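Local atomic coordinates of reticulocyte binding protein (Streptococcus agalactiae COH1, PDB entry 3FAX), a protein that probably hydrolyses alpha-1,6 linkages in branched alpha-glucans such as pullulan or glycogen, and binds glucose units in a cleft of its amylase-type barrel. Residues 487-492 with 503-508; 517-522 with 555-560. All coordinates share one frame; numbering follows the deposited sequence.

Contact 1: 487-492 with 503-508; sequences GWRTFQ and DQDWMK. With CA (calcium ion), chain F; GLC (alpha-D-glucopyranose), chain B.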
loop_
_atom_site.group_PDB
_atom_site.type_symbol
_atom_site.label_atom_id
_atom_site.label_comp_id
_atom_site.label_asym_id
_atom_site.label_seq_id
_atom_site.Cartn_x
_atom_site.Cartn_y
_atom_site.Cartn_z
ATOM N N GLY A 487 7.683 -3.601 3.347
ATOM C CA GLY A 487 9.138 -3.575 3.142
ATOM C C GLY A 487 9.764 -4.887 2.666
ATOM O O GLY A 487 10.905 -5.189 3.009
ATOM N N TRP A 488 9.042 -5.665 1.867
ATOM C CA TRP A 488 9.584 -6.927 1.367
ATOM C C TRP A 488 10.808 -6.682 0.457
ATOM O O TRP A 488 10.786 -5.806 -0.409
ATOM C CB TRP A 488 8.535 -7.718 0.587
ATOM C CG TRP A 488 7.127 -7.686 1.110
ATOM C CD1 TRP A 488 6.010 -7.411 0.388
ATOM C CD2 TRP A 488 6.685 -7.951 2.447
ATOM N NE1 TRP A 488 4.896 -7.479 1.186
ATOM C CE2 TRP A 488 5.282 -7.819 2.454
ATOM C CE3 TRP A 488 7.335 -8.295 3.635
ATOM C CZ2 TRP A 488 4.518 -8.008 3.602
ATOM C CZ3 TRP A 488 6.581 -8.485 4.771
ATOM C CH2 TRP A 488 5.183 -8.343 4.749
ATOM N N ARG A 489 11.862 -7.467 0.643
ATOM C CA ARG A 489 13.093 -7.320 -0.156
ATOM C C ARG A 489 12.885 -7.773 -1.599
ATOM O O ARG A 489 13.263 -8.887 -1.982
ATOM C CB ARG A 489 14.228 -8.113 0.473
ATOM C CG ARG A 489 14.574 -7.655 1.864
ATOM C CD ARG A 489 15.567 -8.580 2.515
ATOM N NE ARG A 489 15.710 -8.268 3.930
ATOM C CZ ARG A 489 14.913 -8.725 4.895
ATOM N NH1 ARG A 489 13.903 -9.545 4.622
ATOM N NH2 ARG A 489 15.139 -8.363 6.154
ATOM N N THR A 490 12.286 -6.885 -2.384
ATOM C CA THR A 490 11.873 -7.154 -3.757
ATOM C C THR A 490 12.575 -6.266 -4.790
ATOM O O THR A 490 12.341 -6.430 -5.995
ATOM C CB THR A 490 10.356 -6.905 -3.903
ATOM O OG1 THR A 490 10.017 -5.675 -3.246
ATOM C CG2 THR A 490 9.564 -8.040 -3.278
ATOM N N PHE A 491 13.428 -5.344 -4.331
ATOM C CA PHE A 491 14.041 -4.339 -5.202
ATOM C C PHE A 491 14.652 -4.891 -6.499
ATOM O O PHE A 491 15.397 -5.870 -6.472
ATOM C CB PHE A 491 15.113 -3.554 -4.451
ATOM C CG PHE A 491 15.652 -2.393 -5.229
ATOM C CD1 PHE A 491 14.913 -1.223 -5.346
ATOM C CD2 PHE A 491 16.879 -2.474 -5.866
ATOM C CE1 PHE A 491 15.399 -0.150 -6.073
ATOM C CE2 PHE A 491 17.368 -1.401 -6.598
ATOM C CZ PHE A 491 16.628 -0.244 -6.707
ATOM N N GLN A 492 14.321 -4.241 -7.621
ATOM C CA GLN A 492 14.855 -4.575 -8.946
ATOM C C GLN A 492 15.674 -3.420 -9.520
ATOM O O GLN A 492 16.830 -3.596 -9.905
ATOM C CB GLN A 492 13.714 -4.897 -9.923
ATOM C CG GLN A 492 13.024 -6.237 -9.693
ATOM C CD GLN A 492 13.990 -7.404 -9.620
ATOM O OE1 GLN A 492 13.791 -8.332 -8.839
ATOM N NE2 GLN A 492 15.054 -7.357 -10.420
ATOM N N ASP A 503 12.957 -0.912 2.124
ATOM C CA ASP A 503 12.489 -2.217 2.608
ATOM C C ASP A 503 12.886 -2.417 4.071
ATOM O O ASP A 503 13.397 -1.503 4.708
ATOM C CB ASP A 503 13.052 -3.344 1.728
ATOM C CG ASP A 503 14.546 -3.489 1.847
ATOM O OD1 ASP A 503 15.114 -3.111 2.894
ATOM O OD2 ASP A 503 15.156 -3.986 0.879
ATOM N N GLN A 504 12.652 -3.617 4.590
ATOM C CA GLN A 504 12.895 -3.919 5.992
ATOM C C GLN A 504 14.302 -3.547 6.478
ATOM O O GLN A 504 14.457 -3.071 7.596
ATOM C CB GLN A 504 12.587 -5.392 6.269
ATOM C CG GLN A 504 11.083 -5.681 6.402
ATOM C CD GLN A 504 10.750 -7.173 6.486
ATOM O OE1 GLN A 504 11.605 -8.037 6.242
ATOM N NE2 GLN A 504 9.496 -7.478 6.815
ATOM N N ASP A 505 15.317 -3.736 5.635
ATOM C CA ASP A 505 16.704 -3.458 6.028
ATOM C C ASP A 505 17.014 -1.965 6.136
ATOM O O ASP A 505 18.028 -1.578 6.711
ATOM C CB ASP A 505 17.669 -4.152 5.069
ATOM C CG ASP A 505 17.555 -5.665 5.141
ATOM O OD1 ASP A 505 17.302 -6.180 6.252
ATOM O OD2 ASP A 505 17.695 -6.340 4.096
ATOM N N TRP A 506 16.117 -1.142 5.597
ATOM C CA TRP A 506 16.179 0.315 5.698
ATOM C C TRP A 506 15.841 0.811 7.108
ATOM O O TRP A 506 16.193 1.936 7.474
ATOM C CB TRP A 506 15.195 0.900 4.677
ATOM C CG TRP A 506 15.106 2.386 4.583
ATOM C CD1 TRP A 506 16.134 3.279 4.594
ATOM C CD2 TRP A 506 13.907 3.154 4.405
ATOM N NE1 TRP A 506 15.650 4.560 4.461
ATOM C CE2 TRP A 506 14.285 4.509 4.341
ATOM C CE3 TRP A 506 12.548 2.825 4.306
ATOM C CZ2 TRP A 506 13.356 5.539 4.184
ATOM C CZ3 TRP A 506 11.624 3.849 4.155
ATOM C CH2 TRP A 506 12.033 5.189 4.098
ATOM N N MET A 507 15.168 -0.029 7.896
ATOM C CA MET A 507 14.721 0.360 9.233
ATOM C C MET A 507 15.861 0.673 10.218
ATOM O O MET A 507 15.649 1.425 11.170
ATOM C CB MET A 507 13.807 -0.715 9.822
ATOM C CG MET A 507 12.509 -0.931 9.056
ATOM S SD MET A 507 11.487 0.548 8.874
ATOM C CE MET A 507 11.979 1.111 7.252
ATOM N N LYS A 508 17.048 0.097 9.997
ATOM C CA LYS A 508 18.261 0.450 10.763
ATOM C C LYS A 508 18.541 1.946 10.698
ATOM O O LYS A 508 18.886 2.572 11.703
ATOM C CB LYS A 508 19.514 -0.214 10.184
ATOM C CG LYS A 508 19.572 -1.714 10.181
ATOM C CD LYS A 508 20.812 -2.179 9.416
ATOM C CE LYS A 508 20.668 -3.608 8.900
ATOM N NZ LYS A 508 20.569 -4.623 9.987
HETATM CA CA CA F . 14.754 2.901 12.761
HETATM C C1 GLC B . 8.177 -12.321 1.950
HETATM C C2 GLC B . 7.007 -11.912 2.840
HETATM C C3 GLC B . 5.689 -12.111 2.116
HETATM C C4 GLC B . 5.732 -11.407 0.774
HETATM C C5 GLC B . 6.920 -11.909 -0.033
HETATM C C6 GLC B . 6.961 -11.222 -1.396
HETATM O O2 GLC B . 6.978 -12.684 4.016
HETATM O O3 GLC B . 4.631 -11.596 2.888
HETATM O O4 GLC B . 4.538 -11.707 0.094
HETATM O O5 GLC B . 8.105 -11.658 0.698
HETATM O O6 GLC B . 8.247 -11.313 -1.954
#

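Contact 2: 517-522 with 555-560; sequences SDDIRN and PGNFEA. With GLC (alpha-D-glucopyranose), chain B.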
loop_
_atom_site.group_PDB
_atom_site.type_symbol
_atom_site.label_atom_id
_atom_site.label_comp_id
_atom_site.label_asym_id
_atom_site.label_seq_id
_atom_site.Cartn_x
_atom_site.Cartn_y
_atom_site.Cartn_z
ATOM N N SER A 517 5.530 -6.380 9.808
ATOM C CA SER A 517 6.319 -7.444 10.402
ATOM C C SER A 517 5.731 -8.791 10.011
ATOM O O SER A 517 4.789 -9.266 10.634
ATOM C CB SER A 517 6.334 -7.296 11.929
ATOM O OG SER A 517 7.252 -8.182 12.524
ATOM N N ASP A 518 6.287 -9.400 8.967
ATOM C CA ASP A 518 5.892 -10.755 8.580
ATOM C C ASP A 518 6.391 -11.806 9.583
ATOM O O ASP A 518 5.862 -12.916 9.634
ATOM C CB ASP A 518 6.338 -11.095 7.140
ATOM C CG ASP A 518 7.824 -10.841 6.881
ATOM O OD1 ASP A 518 8.418 -9.924 7.493
ATOM O OD2 ASP A 518 8.393 -11.552 6.031
ATOM N N ASP A 519 7.392 -11.453 10.392
ATOM C CA ASP A 519 7.927 -12.384 11.394
ATOM C C ASP A 519 6.898 -12.673 12.483
ATOM O O ASP A 519 6.666 -13.837 12.833
ATOM C CB ASP A 519 9.215 -11.847 12.036
ATOM C CG ASP A 519 10.063 -12.948 12.639
ATOM O OD1 ASP A 519 10.444 -13.862 11.873
ATOM O OD2 ASP A 519 10.354 -12.908 13.861
ATOM N N ILE A 520 6.287 -11.617 13.023
ATOM C CA ILE A 520 5.254 -11.787 14.051
ATOM C C ILE A 520 4.027 -12.473 13.436
ATOM O O ILE A 520 3.455 -13.376 14.040
ATOM C CB ILE A 520 4.893 -10.448 14.760
ATOM C CG1 ILE A 520 4.072 -10.706 16.029
ATOM C CG2 ILE A 520 4.143 -9.521 13.840
ATOM C CD1 ILE A 520 3.953 -9.494 16.933
ATOM N N ARG A 521 3.657 -12.062 12.223
ATOM C CA ARG A 521 2.595 -12.711 11.460
ATOM C C ARG A 521 2.860 -14.217 11.334
ATOM O O ARG A 521 2.070 -15.034 11.817
ATOM C CB ARG A 521 2.481 -12.064 10.066
ATOM C CG ARG A 521 1.411 -12.642 9.147
ATOM C CD ARG A 521 1.725 -12.375 7.677
ATOM N NE ARG A 521 2.867 -13.155 7.180
ATOM C CZ ARG A 521 3.521 -12.914 6.041
ATOM N NH1 ARG A 521 3.163 -11.916 5.243
ATOM N NH2 ARG A 521 4.542 -13.684 5.678
ATOM N N ASN A 522 3.972 -14.580 10.691
ATOM C CA ASN A 522 4.327 -15.995 10.507
ATOM C C ASN A 522 4.345 -16.749 11.825
ATOM O O ASN A 522 3.854 -17.873 11.905
ATOM C CB ASN A 522 5.699 -16.149 9.833
ATOM C CG ASN A 522 5.718 -15.637 8.391
ATOM O OD1 ASN A 522 4.672 -15.442 7.766
ATOM N ND2 ASN A 522 6.919 -15.407 7.867
ATOM N N PRO A 555 11.625 -7.975 15.670
ATOM C CA PRO A 555 11.516 -9.197 14.864
ATOM C C PRO A 555 12.859 -9.810 14.489
ATOM O O PRO A 555 13.857 -9.111 14.414
ATOM C CB PRO A 555 10.776 -8.725 13.601
ATOM C CG PRO A 555 11.008 -7.284 13.536
ATOM C CD PRO A 555 11.095 -6.804 14.950
ATOM N N GLY A 556 12.862 -11.113 14.242
ATOM C CA GLY A 556 14.092 -11.841 13.945
ATOM C C GLY A 556 14.619 -11.727 12.521
ATOM O O GLY A 556 15.753 -12.139 12.253
ATOM N N ASN A 557 13.813 -11.178 11.610
ATOM C CA ASN A 557 14.161 -11.164 10.181
ATOM C C ASN A 557 14.658 -9.806 9.660
ATOM O O ASN A 557 15.022 -9.694 8.495
ATOM C CB ASN A 557 12.987 -11.686 9.324
ATOM C CG ASN A 557 11.738 -10.804 9.408
ATOM O OD1 ASN A 557 11.591 -9.980 10.309
ATOM N ND2 ASN A 557 10.834 -10.984 8.456
ATOM N N PHE A 558 14.656 -8.787 10.519
ATOM C CA PHE A 558 15.283 -7.493 10.220
ATOM C C PHE A 558 15.510 -6.716 11.514
ATOM O O PHE A 558 14.927 -7.053 12.549
ATOM C CB PHE A 558 14.453 -6.667 9.216
ATOM C CG PHE A 558 13.213 -6.032 9.794
ATOM C CD1 PHE A 558 13.263 -4.760 10.355
ATOM C CD2 PHE A 558 11.989 -6.688 9.743
ATOM C CE1 PHE A 558 12.120 -4.170 10.881
ATOM C CE2 PHE A 558 10.836 -6.095 10.257
ATOM C CZ PHE A 558 10.905 -4.840 10.829
ATOM N N GLU A 559 16.348 -5.684 11.458
ATOM C CA GLU A 559 16.703 -4.920 12.654
ATOM C C GLU A 559 15.778 -3.716 12.834
ATOM O O GLU A 559 15.790 -2.782 12.028
ATOM C CB GLU A 559 18.170 -4.461 12.613
ATOM C CG GLU A 559 18.747 -4.192 14.014
ATOM C CD GLU A 559 20.025 -3.366 14.004
ATOM O OE1 GLU A 559 20.957 -3.711 13.246
ATOM O OE2 GLU A 559 20.099 -2.381 14.772
ATOM N N ALA A 560 14.975 -3.754 13.891
ATOM C CA ALA A 560 14.120 -2.629 14.269
ATOM C C ALA A 560 14.733 -1.955 15.487
ATOM O O ALA A 560 14.587 -2.451 16.607
ATOM C CB ALA A 560 12.709 -3.110 14.580
HETATM C C1 GLC B . 8.177 -12.321 1.950
HETATM C C2 GLC B . 7.007 -11.912 2.840
HETATM C C3 GLC B . 5.689 -12.111 2.116
HETATM C C4 GLC B . 5.732 -11.407 0.774
HETATM C C5 GLC B . 6.920 -11.909 -0.033
HETATM C C6 GLC B . 6.961 -11.222 -1.396
HETATM O O2 GLC B . 6.978 -12.684 4.016
HETATM O O3 GLC B . 4.631 -11.596 2.888
HETATM O O4 GLC B . 4.538 -11.707 0.094
HETATM O O5 GLC B . 8.105 -11.658 0.698
HETATM O O6 GLC B . 8.247 -11.313 -1.954
HETATM O O HOH W 1 9.082 -8.967 10.530
#

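Contact 1: 487-492 with 503-508
G487 and D503 bring their backbones together, with the two CA atoms 3.7 Å apart. Both segments belong to the long loop between strands 482-485 and 513-517 of the (beta/alpha)8 barrel, the TIM-barrel fold of the alpha-amylase family. One backbone hydrogen bond joins them. Q504 N gives its hydrogen to G487 O over 2.8 Å, in the carbonyl plane and on a lone pair. A 3-10 segment starts at Q504, and an Asx turn at D503 shapes its entry: D503 OD1 accepts from D505 N.

The chain of R489 is extended from CG to NE and carries the guanidinium to D505. The grip is a side-on salt bridge. NE meets OD2 at 2.8 Å, and NH2 meets OD1 at 3.1 Å. Both oxygens lie close to the guanidinium plane, but the carboxylate is turned 48° from it, and the donors come from above the carboxylate plane. Q504 CB lies over one face of the guanidinium. The two bonds set the rotation of the group, and NH2 also makes a weak hydrogen bond to N557 O.

The W488 ring leans obliquely on Q504, with CZ3 3.7 Å from NE2. That amide nitrogen is held by D518 OD1 and F516 O, and W488 NE1 bonds to E486. A glucose unit lies across one face of the indole, where CE3 and the sugar C2 are 3.7 Å apart. This is the aromatic platform common in carbohydrate sites. Near the far end of the 503-508 segment, M507 O binds a calcium ion at 2.4 Å.

Contact 2: 517-522 with 555-560
D518 and D519, in the first turn of helix 518-525, each take a hydrogen bond from the loop 555-560. N557 ND2 donates to D518 OD1 over 2.8 Å. The oxygen lies close to the amide plane of N557, but the donor stands above the carboxylate plane of D518. G556 N donates to D519 OD2 at 3.1 Å, with a nearly straight N-H...O angle of 166°, and stands well above the carboxylate plane. D519 CG is anti to its own backbone N (chi1 -158°), which carries the carboxylate out to this amide. The D519 and N557 side chains run past each other in opposite directions. P555 CB packs 3.8 Å from D519 CB and against S517 OG.

A water bridges the two segments. It accepts from S517 OG and D519 N, and donates to N557 OD1 at 2.7 Å and, over a longer distance, to D518 OD1. It thereby ties the N-cap residue S517 and the first helix turn to N557. P555 CG also lies over one face of the F558 ring.

On its other oxygen, D518 accepts from the glucose: sugar O2 donates to OD2 over 2.7 Å. R521 NH1 reaches sugar O3 at 2.8 Å, almost straight at 175°, and NH2 bonds to O2. N522 OD1 takes both NE and NH2 of R521 in the guanidinium plane, and D518 CB lies over one face. These contacts, with Y569 OH at NH1, set the rotation of the guanidinium towards the sugar. The arrangement is that of a sugar-binding subsite at the C-terminal end of a TIM-barrel strand.

Overall arrangement
From the N terminus, the chain leaves strand 482-485, and contact 1 closes the ten residues 493-502 within the loop that leads to strand 513-517. Contact 2 opens at the end of that strand, at the start of helix 518-525. It closes beyond helix 544-551, on the loop before strand 566-568. The two contacts are in series, neither nested nor crossed, with centres about 12 Å apart. K508 and E559 form a long, weak ion pair between them. T510, D511, D561 and D565 also bind the calcium held by M507. Together they join the loops that follow strands 482-485 and 513-517 to the loop before strand 566-568, beside the glucose that W488, D518 and R521 hold.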